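PDB 3G14: nitroreductase family protein from Clostridium novyi, which probably acts as an oxidoreductase of the nitroreductase family, whose members typically use FMN to reduce nitro compounds and related substrates. Local coordinates for residues 26-38 against 106-120. Sequence-based numbering, arbitrary orientation. Where two conformers were deposited one is given.
Sequences KLLKIIDMAMRAP and IAMEHIVLGATDEGY. With ACT (acetate ion), chain G.
With CG of His110 anti to its own carbonyl carbon (chi1 -77°), the imidazole lies against the end of helix 24-35, where ND1 donates to Met33 O at 3.0 Å. ND1 lies above the carbonyl plane, while Arg36 N, in the closing turn of the helix, reaches the same oxygen from the opposite face. Ala37 CB sits over one face of the imidazole, 3.9 Å from the ring centroid, a CH-pi contact. NE2, on the far side of the ring, is bound by Glu109 of the second subunit, so both ring nitrogens are engaged and the rotation of the imidazole is fixed.

Along the middle of the interface Ile30 is the main wedge. Its CD1 comes within 3.7 Å of Ala115 CA and on to the edge of the Tyr120 ring, while CG2 lies 3.4 Å from Ile111 O. Gly114 lets the backbones close to 5.0 Å between its CA and that of Ile30, and Met33 SE rests against Gly114 CA.

At the other end Glu118 folds back at chi2 (-59°), laying its CG along Ile30 and turning its carboxylate to Lys29, whose NZ forms a salt bridge to Glu118 OE1 at 3.3 Å, its hydrogen bond weak. Lys29 NZ also donates to an acetate, probably from the crystallisation liquor, at OXT, 2.8 Å away. Lys26 crosses Tyr120 at about a right angle, its CB at the ring edge and its CD near the hydroxyl, which is hydrogen-bonded to Asp23 N.

The axes of segments 26-35 and 106-117 thus approach to 7.8 Å at 147°, nearly antiparallel, and their helices pack against the central mixed sheet through Phe48 and Leu151, with a Schellman motif at Gly119, in the dimeric alpha/beta fold of the nitroreductase family.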
# COMPACT_ATOMS: atom_id res chain seq x y z
N LYS B 26 -14.84 12.81 9.33
CA LYS B 26 -13.43 12.63 8.97
C LYS B 26 -13.10 11.15 8.86
O LYS B 26 -12.48 10.74 7.89
CB LYS B 26 -12.49 13.31 9.95
CG LYS B 26 -12.54 14.85 10.00
CD LYS B 26 -11.27 15.37 10.70
CE LYS B 26 -11.38 16.79 11.22
NZ LYS B 26 -12.38 17.58 10.53
N LEU B 27 -13.54 10.34 9.82
CA LEU B 27 -13.40 8.87 9.71
C LEU B 27 -14.01 8.31 8.42
O LEU B 27 -13.40 7.45 7.75
CB LEU B 27 -14.08 8.19 10.88
CG LEU B 27 -14.01 6.65 10.92
CD1 LEU B 27 -12.56 6.14 10.95
CD2 LEU B 27 -14.81 6.15 12.08
N LEU B 28 -15.21 8.75 8.08
CA LEU B 28 -15.81 8.16 6.91
C LEU B 28 -15.08 8.60 5.62
O LEU B 28 -15.03 7.83 4.67
CB LEU B 28 -17.31 8.39 6.87
CG LEU B 28 -18.09 7.71 8.02
CD1 LEU B 28 -19.55 8.13 7.95
CD2 LEU B 28 -17.98 6.17 8.01
N LYS B 29 -14.47 9.80 5.62
CA LYS B 29 -13.62 10.25 4.49
C LYS B 29 -12.35 9.39 4.36
O LYS B 29 -11.96 9.02 3.26
CB LYS B 29 -13.23 11.73 4.62
CG LYS B 29 -14.34 12.70 4.24
CD LYS B 29 -13.81 14.16 4.09
CE LYS B 29 -13.81 14.91 5.42
NZ LYS B 29 -12.98 16.17 5.42
N ILE B 30 -11.73 9.05 5.49
CA ILE B 30 -10.57 8.12 5.51
C ILE B 30 -10.97 6.76 4.90
O ILE B 30 -10.27 6.19 4.03
CB ILE B 30 -10.05 8.00 6.97
CG1 ILE B 30 -9.53 9.38 7.44
CG2 ILE B 30 -8.96 6.92 7.09
CD1 ILE B 30 -9.35 9.50 8.97
N ILE B 31 -12.12 6.22 5.34
CA ILE B 31 -12.56 4.94 4.80
C ILE B 31 -12.84 5.04 3.28
O ILE B 31 -12.54 4.13 2.50
CB ILE B 31 -13.77 4.34 5.57
CG1 ILE B 31 -13.44 4.16 7.07
CG2 ILE B 31 -14.14 2.95 4.96
CD1 ILE B 31 -12.20 3.26 7.42
N ASP B 32 -13.48 6.13 2.86
CA ASP B 32 -13.70 6.40 1.45
C ASP B 32 -12.40 6.40 0.64
O ASP B 32 -12.34 5.84 -0.45
CB ASP B 32 -14.40 7.74 1.27
CG ASP B 32 -14.74 8.01 -0.17
OD1 ASP B 32 -15.57 7.27 -0.73
OD2 ASP B 32 -14.16 8.95 -0.72
N MSE B 33 -11.35 6.99 1.19
CA MSE B 33 -10.04 6.93 0.53
C MSE B 33 -9.59 5.48 0.33
O MSE B 33 -9.12 5.14 -0.72
CB MSE B 33 -9.03 7.79 1.26
CG MSE B 33 -9.46 9.30 1.11
SE MSE B 33 -8.20 10.49 1.96
CE MSE B 33 -9.48 11.55 2.98
N ALA B 34 -9.79 4.62 1.32
CA ALA B 34 -9.52 3.20 1.16
C ALA B 34 -10.39 2.53 0.10
O ALA B 34 -9.91 1.71 -0.68
CB ALA B 34 -9.63 2.48 2.51
N MSE B 35 -11.67 2.90 0.07
CA MSE B 35 -12.61 2.35 -0.91
C MSE B 35 -12.15 2.68 -2.33
O MSE B 35 -12.46 1.94 -3.27
CB MSE B 35 -14.02 2.89 -0.68
CG MSE B 35 -14.65 2.45 0.62
SE MSE B 35 -14.96 0.56 0.75
CE MSE B 35 -13.28 0.02 1.51
N ARG B 36 -11.42 3.78 -2.49
CA ARG B 36 -10.97 4.23 -3.82
C ARG B 36 -9.60 3.65 -4.21
O ARG B 36 -9.03 4.03 -5.25
CB ARG B 36 -10.92 5.75 -3.85
CG ARG B 36 -12.28 6.39 -3.83
CD ARG B 36 -12.10 7.88 -3.67
NE ARG B 36 -13.36 8.57 -3.39
CZ ARG B 36 -14.24 8.97 -4.31
NH1 ARG B 36 -14.05 8.78 -5.60
NH2 ARG B 36 -15.33 9.61 -3.91
N ALA B 37 -9.08 2.74 -3.41
CA ALA B 37 -7.76 2.16 -3.66
C ALA B 37 -7.89 1.22 -4.87
O ALA B 37 -8.96 0.61 -5.08
CB ALA B 37 -7.26 1.41 -2.44
N PRO B 38 -6.79 1.05 -5.65
CA PRO B 38 -6.76 0.03 -6.70
C PRO B 38 -6.65 -1.36 -6.08
O PRO B 38 -6.05 -1.51 -5.02
CB PRO B 38 -5.46 0.33 -7.48
CG PRO B 38 -4.55 0.97 -6.50
CD PRO B 38 -5.48 1.74 -5.52
N ILE B 106 -2.22 -1.87 0.25
CA ILE B 106 -2.54 -0.67 -0.57
C ILE B 106 -3.62 0.10 0.15
O ILE B 106 -3.49 1.30 0.42
CB ILE B 106 -2.99 -1.04 -2.02
CG1 ILE B 106 -1.86 -1.66 -2.86
CG2 ILE B 106 -3.50 0.20 -2.80
CD1 ILE B 106 -2.32 -2.23 -4.24
N ALA B 107 -4.73 -0.58 0.48
CA ALA B 107 -5.89 0.09 1.08
C ALA B 107 -5.59 0.63 2.47
O ALA B 107 -6.00 1.75 2.82
CB ALA B 107 -7.15 -0.87 1.11
N MSE B 108 -4.87 -0.16 3.27
CA MSE B 108 -4.44 0.30 4.58
C MSE B 108 -3.51 1.53 4.49
O MSE B 108 -3.57 2.40 5.36
CB MSE B 108 -3.75 -0.84 5.36
CG MSE B 108 -3.46 -0.48 6.79
SE MSE B 108 -5.08 0.06 7.87
CE MSE B 108 -4.73 -1.40 9.18
N GLU B 109 -2.67 1.65 3.45
CA GLU B 109 -1.84 2.86 3.33
C GLU B 109 -2.73 4.08 2.96
O GLU B 109 -2.39 5.23 3.32
CB GLU B 109 -0.69 2.68 2.33
CG GLU B 109 0.32 3.84 2.28
CD GLU B 109 1.04 4.10 3.60
OE1 GLU B 109 0.74 3.37 4.60
OE2 GLU B 109 1.87 5.04 3.63
N HIS B 110 -3.84 3.85 2.24
CA HIS B 110 -4.82 4.92 2.02
C HIS B 110 -5.44 5.37 3.36
O HIS B 110 -5.64 6.58 3.58
CB HIS B 110 -5.92 4.50 0.98
CG HIS B 110 -5.45 4.53 -0.45
ND1 HIS B 110 -6.27 4.95 -1.49
CD2 HIS B 110 -4.29 4.14 -1.02
CE1 HIS B 110 -5.59 4.86 -2.63
NE2 HIS B 110 -4.40 4.36 -2.37
N ILE B 111 -5.72 4.42 4.25
CA ILE B 111 -6.23 4.73 5.63
C ILE B 111 -5.22 5.62 6.34
O ILE B 111 -5.55 6.71 6.85
CB ILE B 111 -6.42 3.46 6.49
CG1 ILE B 111 -7.47 2.51 5.88
CG2 ILE B 111 -6.80 3.83 7.95
CD1 ILE B 111 -8.87 3.00 5.98
N VAL B 112 -3.98 5.13 6.36
CA VAL B 112 -2.87 5.80 7.05
C VAL B 112 -2.62 7.21 6.49
O VAL B 112 -2.56 8.20 7.24
CB VAL B 112 -1.59 4.89 7.05
CG1 VAL B 112 -0.30 5.70 7.34
CG2 VAL B 112 -1.78 3.71 8.01
N LEU B 113 -2.48 7.31 5.17
CA LEU B 113 -2.27 8.63 4.59
C LEU B 113 -3.49 9.55 4.74
O LEU B 113 -3.37 10.77 4.99
CB LEU B 113 -1.86 8.50 3.14
CG LEU B 113 -0.53 7.84 2.88
CD1 LEU B 113 -0.43 7.58 1.39
CD2 LEU B 113 0.67 8.72 3.42
N GLY B 114 -4.68 8.98 4.60
CA GLY B 114 -5.89 9.76 4.81
C GLY B 114 -6.03 10.28 6.24
O GLY B 114 -6.42 11.43 6.44
N ALA B 115 -5.69 9.44 7.22
CA ALA B 115 -5.64 9.88 8.64
C ALA B 115 -4.75 11.09 8.80
O ALA B 115 -5.13 12.05 9.45
CB ALA B 115 -5.14 8.77 9.57
N THR B 116 -3.53 11.02 8.25
CA THR B 116 -2.59 12.13 8.29
C THR B 116 -3.20 13.42 7.71
O THR B 116 -3.13 14.49 8.32
CB THR B 116 -1.31 11.79 7.52
OG1 THR B 116 -0.77 10.54 7.99
CG2 THR B 116 -0.30 12.93 7.66
N ASP B 117 -3.79 13.30 6.52
CA ASP B 117 -4.55 14.39 5.87
C ASP B 117 -5.63 15.01 6.75
O ASP B 117 -5.87 16.22 6.66
CB ASP B 117 -5.15 13.83 4.55
CG ASP B 117 -5.97 14.83 3.80
OD1 ASP B 117 -5.42 15.85 3.36
OD2 ASP B 117 -7.19 14.59 3.65
N GLU B 118 -6.31 14.19 7.56
CA GLU B 118 -7.40 14.65 8.44
C GLU B 118 -6.91 15.07 9.84
O GLU B 118 -7.71 15.45 10.69
CB GLU B 118 -8.48 13.56 8.57
CG GLU B 118 -9.17 13.13 7.26
CD GLU B 118 -9.88 14.23 6.51
OE1 GLU B 118 -10.26 15.23 7.13
OE2 GLU B 118 -10.07 14.06 5.28
N GLY B 119 -5.59 15.04 10.05
CA GLY B 119 -5.00 15.56 11.27
C GLY B 119 -4.90 14.53 12.37
O GLY B 119 -4.80 14.89 13.56
N TYR B 120 -4.91 13.26 11.97
CA TYR B 120 -4.82 12.13 12.87
C TYR B 120 -3.52 11.34 12.69
O TYR B 120 -3.04 11.17 11.59
CB TYR B 120 -6.03 11.19 12.69
CG TYR B 120 -7.38 11.83 13.01
CD1 TYR B 120 -7.58 12.50 14.21
CD2 TYR B 120 -8.44 11.72 12.12
CE1 TYR B 120 -8.82 13.09 14.49
CE2 TYR B 120 -9.69 12.30 12.39
CZ TYR B 120 -9.87 12.98 13.58
OH TYR B 120 -11.10 13.55 13.85
C ACT G . -10.18 16.72 2.78
O ACT G . -8.95 16.59 2.86
OXT ACT G . -10.83 16.13 3.67
CH3 ACT G . -10.87 17.49 1.70